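Local coordinates for protein diacylglycerol lipase (Aspergillus oryzae, PDB 5XK2) that probably hydrolyses ester bonds of mono- and diacylglycerols, as a class 3 lipase of the alpha/beta-hydrolase superfamily, at residues Ile192-Asn204 against His220-Asn232. Residues are numbered along the deposited sequence; the frame is centred on the assembly and turned at random.
Sequences ITNQGNNYRFTHN and HISPEYYITAPDN
R200 lays its guanidinium flat over the ring of H220, the planes 7° apart and their centres 3.6 Å from each other. The chain runs straight out from the backbone and then bends at chi3 (66°), which turns the group side-on to the carbonyl of I221: NE at 2.8 Å and NH2 at 3.0 Å both donate to I221 O in the guanidinium plane, an example of a planar cation held by a face and an edge at once. With H220 NE2 bonded to P209 O, both flat groups are fixed in rotation. A water links R200 NH2 to E224 OE1, and T202 OG1 gives its proton to the anti lone pair of E224 OE2 (2.6 Å), an oxygen that also accepts from the backbone N of N252. R200, T202 and E224 lie on one face of two neighbouring parallel strands, 198-203 and 224-227, in the central, mostly parallel sheet of an alpha/beta-hydrolase fold. Y225 N to R200 O, T202 N to Y225 O, I227 N to T202 O and N204 N to I227 O make the ladder. On the other face F201 packs CD2 against Y225 CB (3.5 Å), while Y199 brings its ring edge to the Y225 hydroxyl. Further along this face H203 sends NE2 in its ring plane to A229 O (2.7 Å, 163° at the hydrogen); S267 O takes ND1, so both ring nitrogens are engaged near, but not touching, the probable Ser-His-Asp triad.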
ATOM      1  N   ILE A 192      11.208  20.911  17.638  1.00  8.47           N
ATOM      2  CA  ILE A 192      10.480  21.394  16.461  1.00  7.72           C
ATOM      3  C   ILE A 192       9.224  22.154  16.889  1.00  7.19           C
ATOM      4  O   ILE A 192       8.932  23.239  16.394  1.00 10.06           O
ATOM      5  CB  ILE A 192      10.120  20.234  15.518  1.00  8.12           C
ATOM      6  CG1 ILE A 192      11.407  19.560  15.014  1.00 12.35           C
ATOM      7  CG2 ILE A 192       9.236  20.749  14.369  1.00 10.91           C
ATOM      8  CD1 ILE A 192      11.154  18.344  14.125  1.00 10.80           C
ATOM      9  N   THR A 193       8.492  21.577  17.839  1.00  8.86           N
ATOM     10  CA  THR A 193       7.283  22.197  18.369  1.00  8.42           C
ATOM     11  C   THR A 193       7.551  23.622  18.847  1.00  8.04           C
ATOM     12  O   THR A 193       6.804  24.553  18.549  1.00  8.45           O
ATOM     13  CB  THR A 193       6.728  21.332  19.535  1.00 10.52           C
ATOM     14  OG1 THR A 193       6.305  20.076  18.995  1.00  8.98           O
ATOM     15  CG2 THR A 193       5.555  22.018  20.267  1.00  9.53           C
ATOM     16  N   ASN A 194       8.634  23.799  19.603  1.00  9.73           N
ATOM     17  CA  ASN A 194       8.885  25.111  20.158  1.00  7.84           C
ATOM     18  C   ASN A 194       9.542  26.083  19.177  1.00  9.43           C
ATOM     19  O   ASN A 194       9.690  27.263  19.483  1.00 12.76           O
ATOM     20  CB  ASN A 194       9.703  24.963  21.438  1.00  8.57           C
ATOM     21  CG  ASN A 194       8.838  24.463  22.580  1.00 10.64           C
ATOM     22  OD1 ASN A 194       7.864  25.104  22.920  1.00 16.30           O
ATOM     23  ND2 ASN A 194       9.178  23.316  23.146  1.00 13.43           N
ATOM     24  N   GLN A 195       9.851  25.620  17.969  1.00  9.63           N
ATOM     25  CA  GLN A 195      10.187  26.555  16.892  1.00  8.26           C
ATOM     26  C   GLN A 195       8.957  27.336  16.431  1.00 10.74           C
ATOM     27  O   GLN A 195       9.072  28.424  15.848  1.00 13.00           O
ATOM     28  CB  GLN A 195      10.786  25.809  15.690  1.00  8.67           C
ATOM     29  CG  GLN A 195      12.157  25.209  15.938  1.00 10.15           C
ATOM     30  CD  GLN A 195      12.638  24.379  14.749  1.00  9.65           C
ATOM     31  OE1 GLN A 195      11.856  23.675  14.103  1.00  9.94           O
ATOM     32  NE2 GLN A 195      13.933  24.465  14.461  1.00 10.81           N
ATOM     33  N   GLY A 196       7.775  26.769  16.665  1.00  9.53           N
ATOM     34  CA  GLY A 196       6.540  27.393  16.236  1.00  8.34           C
ATOM     35  C   GLY A 196       6.288  27.284  14.742  1.00 11.39           C
ATOM     36  O   GLY A 196       7.092  26.692  14.009  1.00 10.36           O
ATOM     37  N   ASN A 197       5.182  27.878  14.308  1.00  9.45           N
ATOM     38  CA  ASN A 197       4.788  27.888  12.885  1.00  7.60           C
ATOM     39  C   ASN A 197       4.673  26.480  12.326  1.00  7.82           C
ATOM     40  O   ASN A 197       5.100  26.224  11.198  1.00  8.64           O
ATOM     41  CB  ASN A 197       5.788  28.691  12.038  1.00 12.29           C
ATOM     42  CG  ASN A 197       5.929  30.142  12.487  1.00 19.83           C
ATOM     43  OD1 ASN A 197       7.048  30.624  12.714  1.00 24.99           O
ATOM     44  ND2 ASN A 197       4.814  30.834  12.620  1.00 16.56           N
ATOM     45  N   ASN A 198       4.094  25.583  13.122  1.00 10.22           N
ATOM     46  CA  ASN A 198       3.839  24.196  12.729  1.00  6.84           C
ATOM     47  C   ASN A 198       2.365  23.913  12.562  1.00  8.30           C
ATOM     48  O   ASN A 198       1.591  24.066  13.515  1.00  9.67           O
ATOM     49  CB  ASN A 198       4.388  23.236  13.772  1.00  7.00           C
ATOM     50  CG  ASN A 198       5.881  23.410  13.985  1.00  9.96           C
ATOM     51  OD1 ASN A 198       6.646  23.360  13.037  1.00  9.94           O
ATOM     52  ND2 ASN A 198       6.289  23.620  15.235  1.00  9.97           N
ATOM     53  N   TYR A 199       1.966  23.481  11.370  1.00  6.90           N
ATOM     54  CA  TYR A 199       0.584  23.039  11.183  1.00  7.96           C
ATOM     55  C   TYR A 199       0.571  21.612  10.663  1.00  8.93           C
ATOM     56  O   TYR A 199       0.615  21.363   9.444  1.00 10.40           O
ATOM     57  CB  TYR A 199      -0.131  23.999  10.220  1.00  7.94           C
ATOM     58  CG  TYR A 199       0.026  25.414  10.695  1.00 10.59           C
ATOM     59  CD1 TYR A 199      -0.760  25.893  11.737  1.00 10.53           C
ATOM     60  CD2 TYR A 199       0.985  26.259  10.141  1.00 13.39           C
ATOM     61  CE1 TYR A 199      -0.583  27.196  12.232  1.00 13.61           C
ATOM     62  CE2 TYR A 199       1.159  27.571  10.621  1.00 15.02           C
ATOM     63  CZ  TYR A 199       0.359  28.021  11.672  1.00 20.96           C
ATOM     64  OH  TYR A 199       0.492  29.299  12.177  1.00 21.07           O
ATOM     65  N   ARG A 200       0.381  20.688  11.596  1.00  7.89           N
ATOM     66  CA  ARG A 200       0.361  19.266  11.295  1.00  7.86           C
ATOM     67  C   ARG A 200      -1.071  18.769  11.401  1.00  8.81           C
ATOM     68  O   ARG A 200      -1.747  19.015  12.412  1.00  9.43           O
ATOM     69  CB  ARG A 200       1.272  18.477  12.251  1.00  8.70           C
ATOM     70  CG  ARG A 200       1.193  16.947  11.996  1.00  8.46           C
ATOM     71  CD  ARG A 200       2.106  16.170  12.940  1.00  8.26           C
ATOM     72  NE  ARG A 200       1.681  16.253  14.347  1.00  8.67           N
ATOM     73  CZ  ARG A 200       0.697  15.537  14.899  1.00  8.89           C
ATOM     74  NH1 ARG A 200       0.005  14.660  14.166  1.00  9.25           N
ATOM     75  NH2 ARG A 200       0.424  15.679  16.204  1.00  8.74           N
ATOM     76  N   PHE A 201      -1.531  18.087  10.356  1.00  7.54           N
ATOM     77  CA  PHE A 201      -2.927  17.648  10.277  1.00  6.64           C
ATOM     78  C   PHE A 201      -3.092  16.154  10.346  1.00  9.20           C
ATOM     79  O   PHE A 201      -2.264  15.394   9.856  1.00  9.01           O
ATOM     80  CB  PHE A 201      -3.559  18.152   8.972  1.00  8.39           C
ATOM     81  CG  PHE A 201      -3.574  19.644   8.872  1.00  9.81           C
ATOM     82  CD1 PHE A 201      -2.467  20.317   8.394  1.00  8.39           C
ATOM     83  CD2 PHE A 201      -4.681  20.366   9.274  1.00  9.58           C
ATOM     84  CE1 PHE A 201      -2.461  21.709   8.299  1.00 10.03           C
ATOM     85  CE2 PHE A 201      -4.686  21.748   9.207  1.00 10.47           C
ATOM     86  CZ  PHE A 201      -3.567  22.425   8.718  1.00  9.51           C
ATOM     87  N   THR A 202      -4.203  15.738  10.944  1.00  7.46           N
ATOM     88  CA  THR A 202      -4.657  14.356  10.878  1.00  7.01           C
ATOM     89  C   THR A 202      -6.124  14.339  10.486  1.00  8.80           C
ATOM     90  O   THR A 202      -6.825  15.352  10.599  1.00  9.78           O
ATOM     91  CB  THR A 202      -4.545  13.647  12.216  1.00  8.78           C
ATOM     92  OG1 THR A 202      -5.366  14.359  13.160  1.00  9.15           O
ATOM     93  CG2 THR A 202      -3.075  13.606  12.710  1.00  8.42           C
ATOM     94  N   HIS A 203      -6.596  13.194  10.024  1.00  8.67           N
ATOM     95  CA  HIS A 203      -7.984  13.118   9.581  1.00  8.48           C
ATOM     96  C   HIS A 203      -8.615  11.850  10.089  1.00  9.54           C
ATOM     97  O   HIS A 203      -8.227  10.763   9.656  1.00  8.19           O
ATOM     98  CB  HIS A 203      -8.053  13.164   8.052  1.00  7.77           C
ATOM     99  CG  HIS A 203      -9.455  13.101   7.518  1.00  8.81           C
ATOM    100  ND1 HIS A 203      -9.807  12.305   6.450  1.00 11.53           N
ATOM    101  CD2 HIS A 203     -10.594  13.720   7.923  1.00 11.58           C
ATOM    102  CE1 HIS A 203     -11.100  12.451   6.198  1.00 11.52           C
ATOM    103  NE2 HIS A 203     -11.603  13.297   7.077  1.00 11.95           N
ATOM    104  N   ASN A 204      -9.598  11.994  10.980  1.00  8.08           N
ATOM    105  CA  ASN A 204     -10.315  10.837  11.528  1.00  7.67           C
ATOM    106  C   ASN A 204      -9.346   9.722  11.916  1.00  9.10           C
ATOM    107  O   ASN A 204      -8.393   9.964  12.675  1.00 10.90           O
ATOM    108  CB  ASN A 204     -11.385  10.357  10.531  1.00  9.81           C
ATOM    109  CG  ASN A 204     -12.542  11.343  10.434  1.00 16.43           C
ATOM    110  OD1 ASN A 204     -12.877  11.999  11.422  1.00 15.40           O
ATOM    111  ND2 ASN A 204     -13.151  11.446   9.253  1.00 18.19           N
ATOM    112  N   HIS A 220       4.943  12.859  18.273  1.00 10.14           N
ATOM    113  CA  HIS A 220       4.559  13.815  17.224  1.00  8.53           C
ATOM    114  C   HIS A 220       4.922  15.238  17.601  1.00 10.24           C
ATOM    115  O   HIS A 220       4.938  15.610  18.782  1.00 10.57           O
ATOM    116  CB  HIS A 220       3.038  13.782  16.958  1.00  9.31           C
ATOM    117  CG  HIS A 220       2.611  12.915  15.820  1.00  7.57           C
ATOM    118  ND1 HIS A 220       3.047  13.118  14.525  1.00 10.25           N
ATOM    119  CD2 HIS A 220       1.720  11.893  15.761  1.00  9.00           C
ATOM    120  CE1 HIS A 220       2.476  12.236  13.727  1.00  9.41           C
ATOM    121  NE2 HIS A 220       1.653  11.484  14.448  1.00  7.71           N
ATOM    122  N   ILE A 221       5.196  16.044  16.580  1.00  7.92           N
ATOM    123  CA  ILE A 221       5.194  17.485  16.703  1.00  8.60           C
ATOM    124  C   ILE A 221       3.808  17.940  17.142  1.00 10.48           C
ATOM    125  O   ILE A 221       2.795  17.391  16.698  1.00  9.21           O
ATOM    126  CB  ILE A 221       5.567  18.132  15.355  1.00  9.47           C
ATOM    127  CG1 ILE A 221       6.993  17.729  14.983  1.00  9.10           C
ATOM    128  CG2 ILE A 221       5.391  19.647  15.384  1.00 12.77           C
ATOM    129  CD1 ILE A 221       7.255  17.787  13.458  1.00 11.59           C
ATOM    130  N   SER A 222       3.767  18.930  18.027  1.00  9.26           N
ATOM    131  CA  SER A 222       2.520  19.481  18.531  1.00  8.19           C
ATOM    132  C   SER A 222       2.349  20.920  18.013  1.00  8.89           C
ATOM    133  O   SER A 222       3.335  21.611  17.765  1.00  9.94           O
ATOM    134  CB  SER A 222       2.545  19.429  20.072  1.00  9.97           C
ATOM    135  OG  SER A 222       1.503  20.204  20.633  1.00 11.47           O
ATOM    136  N   PRO A 223       1.102  21.386  17.831  1.00  7.88           N
ATOM    137  CA  PRO A 223      -0.145  20.649  18.082  1.00  9.63           C
ATOM    138  C   PRO A 223      -0.602  19.799  16.907  1.00 11.63           C
ATOM    139  O   PRO A 223      -0.030  19.840  15.819  1.00 13.50           O
ATOM    140  CB  PRO A 223      -1.164  21.775  18.327  1.00 12.25           C
ATOM    141  CG  PRO A 223      -0.672  22.888  17.432  1.00  9.70           C
ATOM    142  CD  PRO A 223       0.848  22.795  17.487  1.00  9.17           C
ATOM    143  N   GLU A 224      -1.680  19.068  17.139  1.00  8.43           N
ATOM    144  CA  GLU A 224      -2.356  18.290  16.103  1.00  8.21           C
ATOM    145  C   GLU A 224      -3.590  19.052  15.662  1.00  9.67           C
ATOM    146  O   GLU A 224      -4.403  19.443  16.508  1.00 10.08           O
ATOM    147  CB  GLU A 224      -2.748  16.911  16.648  1.00  9.93           C
ATOM    148  CG  GLU A 224      -3.651  16.068  15.702  1.00 11.23           C
ATOM    149  CD  GLU A 224      -4.129  14.761  16.358  1.00 12.19           C
ATOM    150  OE1 GLU A 224      -3.693  14.435  17.482  1.00 14.45           O
ATOM    151  OE2 GLU A 224      -4.958  14.059  15.756  1.00 11.45           O
ATOM    152  N   TYR A 225      -3.752  19.244  14.356  1.00  8.38           N
ATOM    153  CA  TYR A 225      -5.009  19.785  13.843  1.00  8.47           C
ATOM    154  C   TYR A 225      -5.788  18.598  13.355  1.00  7.93           C
ATOM    155  O   TYR A 225      -5.547  18.081  12.263  1.00  8.90           O
ATOM    156  CB  TYR A 225      -4.750  20.813  12.716  1.00  9.83           C
ATOM    157  CG  TYR A 225      -4.141  22.091  13.246  1.00  9.23           C
ATOM    158  CD1 TYR A 225      -2.770  22.188  13.506  1.00 10.24           C
ATOM    159  CD2 TYR A 225      -4.945  23.187  13.533  1.00 11.64           C
ATOM    160  CE1 TYR A 225      -2.227  23.348  14.017  1.00 11.17           C
ATOM    161  CE2 TYR A 225      -4.402  24.351  14.057  1.00 14.17           C
ATOM    162  CZ  TYR A 225      -3.037  24.421  14.288  1.00 15.73           C
ATOM    163  OH  TYR A 225      -2.478  25.590  14.813  1.00 13.78           O
ATOM    164  N   TYR A 226      -6.768  18.196  14.167  1.00  8.13           N
ATOM    165  CA  TYR A 226      -7.494  16.945  13.968  1.00  9.39           C
ATOM    166  C   TYR A 226      -8.777  17.238  13.217  1.00 11.53           C
ATOM    167  O   TYR A 226      -9.676  17.908  13.738  1.00 10.08           O
ATOM    168  CB  TYR A 226      -7.774  16.320  15.338  1.00 10.07           C
ATOM    169  CG  TYR A 226      -8.594  15.054  15.371  1.00  8.37           C
ATOM    170  CD1 TYR A 226      -8.350  13.994  14.486  1.00  9.09           C
ATOM    171  CD2 TYR A 226      -9.584  14.902  16.337  1.00 12.49           C
ATOM    172  CE1 TYR A 226      -9.100  12.819  14.567  1.00 11.43           C
ATOM    173  CE2 TYR A 226     -10.318  13.742  16.427  1.00 12.71           C
ATOM    174  CZ  TYR A 226     -10.078  12.710  15.543  1.00 15.30           C
ATOM    175  OH  TYR A 226     -10.837  11.564  15.672  1.00 15.11           O
ATOM    176  N   ILE A 227      -8.843  16.762  11.977  1.00  8.54           N
ATOM    177  CA  ILE A 227      -9.992  17.008  11.107  1.00  8.25           C
ATOM    178  C   ILE A 227     -10.978  15.864  11.248  1.00 10.02           C
ATOM    179  O   ILE A 227     -10.609  14.708  11.070  1.00  9.44           O
ATOM    180  CB  ILE A 227      -9.588  17.111   9.625  1.00  8.10           C
ATOM    181  CG1 ILE A 227      -8.488  18.150   9.419  1.00  8.71           C
ATOM    182  CG2 ILE A 227     -10.827  17.402   8.752  1.00 10.58           C
ATOM    183  CD1 ILE A 227      -7.766  17.941   8.084  1.00 10.70           C
ATOM    184  N   THR A 228     -12.203  16.178  11.649  1.00  8.48           N
ATOM    185  CA  THR A 228     -13.249  15.156  11.813  1.00  8.48           C
ATOM    186  C   THR A 228     -14.375  15.198  10.765  1.00 12.01           C
ATOM    187  O   THR A 228     -15.419  14.585  10.954  1.00 16.50           O
ATOM    188  CB  THR A 228     -13.832  15.207  13.235  1.00 13.01           C
ATOM    189  OG1 THR A 228     -14.177  16.553  13.575  1.00 12.35           O
ATOM    190  CG2 THR A 228     -12.806  14.668  14.225  1.00 12.02           C
ATOM    191  N   ALA A 229     -14.214  15.978   9.709  1.00 11.38           N
ATOM    192  CA  ALA A 229     -15.197  15.971   8.624  1.00 10.34           C
ATOM    193  C   ALA A 229     -15.205  14.638   7.861  1.00 11.50           C
ATOM    194  O   ALA A 229     -14.158  14.013   7.715  1.00 13.44           O
ATOM    195  CB  ALA A 229     -14.893  17.117   7.667  1.00 13.79           C
ATOM    196  N   PRO A 230     -16.365  14.227   7.319  1.00 10.72           N
ATOM    197  CA  PRO A 230     -16.380  13.060   6.432  1.00 10.25           C
ATOM    198  C   PRO A 230     -15.527  13.285   5.169  1.00 10.75           C
ATOM    199  O   PRO A 230     -15.317  14.441   4.726  1.00 11.25           O
ATOM    200  CB  PRO A 230     -17.865  12.914   6.054  1.00 13.89           C
ATOM    201  CG  PRO A 230     -18.606  13.626   7.132  1.00 17.82           C
ATOM    202  CD  PRO A 230     -17.716  14.786   7.521  1.00 10.58           C
ATOM    203  N   ASP A 231     -15.062  12.189   4.573  1.00 11.19           N
ATOM    204  CA  ASP A 231     -14.394  12.256   3.276  1.00 10.50           C
ATOM    205  C   ASP A 231     -15.193  13.039   2.237  1.00 10.77           C
ATOM    206  O   ASP A 231     -16.415  12.893   2.157  1.00 10.53           O
ATOM    207  CB  ASP A 231     -14.180  10.863   2.679  1.00 11.02           C
ATOM    208  CG  ASP A 231     -13.272   9.977   3.500  1.00 17.39           C
ATOM    209  OD1 ASP A 231     -12.576  10.463   4.412  1.00 15.32           O
ATOM    210  OD2 ASP A 231     -13.260   8.763   3.194  1.00 15.20           O
ATOM    211  N   ASN A 232     -14.490  13.852   1.450  1.00 10.51           N
ATOM    212  CA  ASN A 232     -15.069  14.516   0.272  1.00 10.80           C
ATOM    213  C   ASN A 232     -16.230  15.402   0.664  1.00 11.68           C
ATOM    214  O   ASN A 232     -17.292  15.387   0.038  1.00 10.86           O
ATOM    215  CB  ASN A 232     -15.499  13.477  -0.761  1.00 11.16           C
ATOM    216  CG  ASN A 232     -15.581  14.034  -2.173  1.00 11.83           C
ATOM    217  OD1 ASN A 232     -15.213  15.185  -2.438  1.00 12.79           O
ATOM    218  ND2 ASN A 232     -16.045  13.202  -3.094  1.00 12.57           N
TER
HETATM  219  O   HOH W   1       4.051  24.064  17.203  1.00 11.99           O
HETATM  220  O   HOH W   2       1.360  21.402  14.185  1.00 13.03           O
HETATM  221  O   HOH W   3       0.231  25.798  15.304  1.00 28.20           O
HETATM  222  O   HOH W   4      -1.142  14.500  18.527  1.00 12.10           O
HETATM  223  O   HOH W   5     -12.589   9.605   7.054  1.00 15.78           O
HETATM  224  O   HOH W   6     -16.212  12.157  10.055  1.00 22.55           O